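Local coordinates for YonK protein (Bacillus subtilis, PDB 2H4O) that is of unknown function but assembles into an octamer, and is encoded by the SPbeta prophage carried in the bacterial genome, at residues T23-K27 with E28-T32. Residues are numbered along the deposited sequence; the frame is centred on the assembly and turned at random.
Sequences TEQTK and EAEYT
The Thr23 side chain reaches across to the carbonyl of Tyr31. Thr23 CB lies 3.3 Å from Tyr31 O and packs beside the hydroxyl of Thr32, its cross-strand neighbour. Beyond it, OG1 stands anti to the backbone N (chi1 169°), a rotation that carries the hydroxyl over to the facing strand, where Thr23 OG1 donates a hydrogen bond of 2.9 Å to Tyr31 O. The donor sits above the carbonyl plane, 41° out of it. Tyr31 O thus takes two donors, the Thr23 hydroxyl and, weakly, Glu24 N, while Tyr31 N returns another weak bond to Glu24 O. On the face of Thr23, the bent chain of Gln25 brings OE1 to 3.4 Å from Glu30 CG, with amide and carboxylate planes 79° apart. At the turn, Thr26 meets the edge of the Tyr31 ring, Thr26 OG1 lying near the ring plane 3.4 Å from Tyr31 CE2. Its CG2 runs alongside Glu28, whose CG is the nearest side-chain atom. A weak hydrogen bond from Thr26 N to Ala29 O (3.0 Å) spans the turn. Glu24, on the tyrosine face, turns its carboxylate elsewhere, to Ser3 of a third subunit and Tyr33, while Val59 of a second subunit packs on Tyr31. Together, strands 21-25 and 30-34 and their short connection make an antiparallel beta hairpin at the protein surface.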
ATOM      1  N   THR A  23      -7.734  25.587   1.923  1.00 61.86           N
ATOM      2  CA  THR A  23      -8.998  25.521   2.610  1.00 63.03           C
ATOM      3  C   THR A  23      -9.925  24.399   2.113  1.00 63.54           C
ATOM      4  O   THR A  23     -10.309  24.382   0.947  1.00 62.47           O
ATOM      5  CB  THR A  23      -9.697  26.906   2.534  1.00 62.90           C
ATOM      6  OG1 THR A  23     -11.051  26.801   2.989  1.00 62.01           O
ATOM      7  CG2 THR A  23      -9.666  27.446   1.132  1.00 62.39           C
ATOM      8  N   GLU A  24     -10.269  23.460   3.004  1.00 65.44           N
ATOM      9  CA  GLU A  24     -11.161  22.363   2.643  1.00 67.91           C
ATOM     10  C   GLU A  24     -12.581  22.560   3.142  1.00 69.25           C
ATOM     11  O   GLU A  24     -12.812  23.057   4.229  1.00 67.87           O
ATOM     12  CB  GLU A  24     -10.641  20.993   3.144  1.00 68.46           C
ATOM     13  CG  GLU A  24     -10.494  20.835   4.654  1.00 70.20           C
ATOM     14  CD  GLU A  24     -10.067  19.425   5.082  1.00 70.78           C
ATOM     15  OE1 GLU A  24      -9.519  19.253   6.186  1.00 72.62           O
ATOM     16  OE2 GLU A  24     -10.283  18.471   4.332  1.00 71.42           O
ATOM     17  N   GLN A  25     -13.524  22.132   2.314  1.00 72.08           N
ATOM     18  CA  GLN A  25     -14.947  22.218   2.594  1.00 74.30           C
ATOM     19  C   GLN A  25     -15.474  20.884   3.152  1.00 74.80           C
ATOM     20  O   GLN A  25     -15.806  19.999   2.381  1.00 75.64           O
ATOM     21  CB  GLN A  25     -15.671  22.572   1.289  1.00 76.24           C
ATOM     22  CG  GLN A  25     -17.184  22.668   1.358  1.00 79.97           C
ATOM     23  CD  GLN A  25     -17.673  23.860   2.176  1.00 82.71           C
ATOM     24  OE1 GLN A  25     -17.172  24.972   2.026  1.00 84.25           O
ATOM     25  NE2 GLN A  25     -18.664  23.630   3.038  1.00 83.19           N
ATOM     26  N   THR A  26     -15.532  20.734   4.480  1.00 75.07           N
ATOM     27  CA  THR A  26     -16.048  19.501   5.102  1.00 74.84           C
ATOM     28  C   THR A  26     -17.563  19.507   5.017  1.00 75.18           C
ATOM     29  O   THR A  26     -18.169  20.479   4.556  1.00 74.68           O
ATOM     30  CB  THR A  26     -15.711  19.378   6.620  1.00 74.98           C
ATOM     31  OG1 THR A  26     -14.299  19.328   6.823  1.00 75.93           O
ATOM     32  CG2 THR A  26     -16.295  18.095   7.193  1.00 75.86           C
ATOM     33  N   LYS A  27     -18.163  18.415   5.481  1.00 77.02           N
ATOM     34  CA  LYS A  27     -19.615  18.233   5.503  1.00 78.89           C
ATOM     35  C   LYS A  27     -20.262  19.066   6.624  1.00 79.39           C
ATOM     36  O   LYS A  27     -21.477  19.001   6.845  1.00 79.86           O
ATOM     37  CB  LYS A  27     -19.940  16.746   5.715  1.00 79.53           C
ATOM     38  CG  LYS A  27     -21.416  16.344   5.523  1.00 80.02           C
ATOM     39  CD  LYS A  27     -21.584  14.808   5.550  1.00 79.49           C
ATOM     40  CE  LYS A  27     -20.566  14.121   4.625  1.00 78.83           C
ATOM     41  NZ  LYS A  27     -20.582  14.666   3.234  1.00 77.96           N
ATOM     42  N   GLU A  28     -19.437  19.846   7.321  1.00 79.91           N
ATOM     43  CA  GLU A  28     -19.895  20.685   8.421  1.00 79.28           C
ATOM     44  C   GLU A  28     -19.451  22.123   8.198  1.00 78.56           C
ATOM     45  O   GLU A  28     -20.262  23.006   7.860  1.00 78.46           O
ATOM     46  CB  GLU A  28     -19.319  20.171   9.746  1.00 79.48           C
ATOM     47  CG  GLU A  28     -18.448  18.905   9.607  1.00 80.09           C
ATOM     48  CD  GLU A  28     -17.940  18.377  10.951  1.00 80.49           C
ATOM     49  OE1 GLU A  28     -18.774  18.243  11.882  1.00 79.19           O
ATOM     50  OE2 GLU A  28     -16.717  18.089  11.075  1.00 80.52           O
ATOM     51  N   ALA A  29     -18.153  22.350   8.366  1.00 76.42           N
ATOM     52  CA  ALA A  29     -17.594  23.683   8.210  1.00 74.00           C
ATOM     53  C   ALA A  29     -16.680  23.848   6.996  1.00 71.80           C
ATOM     54  O   ALA A  29     -16.587  22.977   6.131  1.00 70.53           O
ATOM     55  CB  ALA A  29     -16.835  24.055   9.477  1.00 74.62           C
ATOM     56  N   GLU A  30     -16.024  25.003   6.959  1.00 69.96           N
ATOM     57  CA  GLU A  30     -15.066  25.366   5.927  1.00 67.73           C
ATOM     58  C   GLU A  30     -13.799  25.835   6.645  1.00 66.61           C
ATOM     59  O   GLU A  30     -13.668  27.008   6.990  1.00 66.53           O
ATOM     60  CB  GLU A  30     -15.605  26.489   5.048  1.00 67.78           C
ATOM     61  CG  GLU A  30     -14.790  26.724   3.795  1.00 68.92           C
ATOM     62  CD  GLU A  30     -14.925  28.132   3.234  1.00 69.32           C
ATOM     63  OE1 GLU A  30     -14.364  29.081   3.844  1.00 69.31           O
ATOM     64  OE2 GLU A  30     -15.589  28.290   2.190  1.00 68.10           O
ATOM     65  N   TYR A  31     -12.881  24.895   6.866  1.00 65.89           N
ATOM     66  CA  TYR A  31     -11.607  25.133   7.541  1.00 64.71           C
ATOM     67  C   TYR A  31     -10.546  25.758   6.636  1.00 63.07           C
ATOM     68  O   TYR A  31     -10.485  25.473   5.457  1.00 63.04           O
ATOM     69  CB  TYR A  31     -11.076  23.818   8.102  1.00 65.86           C
ATOM     70  CG  TYR A  31     -12.054  23.136   9.027  1.00 68.11           C
ATOM     71  CD1 TYR A  31     -12.158  23.491  10.376  1.00 68.40           C
ATOM     72  CD2 TYR A  31     -12.931  22.179   8.537  1.00 70.07           C
ATOM     73  CE1 TYR A  31     -13.124  22.912  11.210  1.00 69.32           C
ATOM     74  CE2 TYR A  31     -13.897  21.590   9.361  1.00 71.20           C
ATOM     75  CZ  TYR A  31     -13.989  21.962  10.693  1.00 70.15           C
ATOM     76  OH  TYR A  31     -14.950  21.367  11.475  1.00 70.70           O
ATOM     77  N   THR A  32      -9.715  26.623   7.202  1.00 60.29           N
ATOM     78  CA  THR A  32      -8.674  27.286   6.443  1.00 57.95           C
ATOM     79  C   THR A  32      -7.368  27.143   7.175  1.00 57.84           C
ATOM     80  O   THR A  32      -7.254  27.513   8.333  1.00 58.70           O
ATOM     81  CB  THR A  32      -8.965  28.760   6.274  1.00 56.93           C
ATOM     82  OG1 THR A  32     -10.105  28.917   5.429  1.00 54.51           O
ATOM     83  CG2 THR A  32      -7.773  29.477   5.683  1.00 56.01           C
TER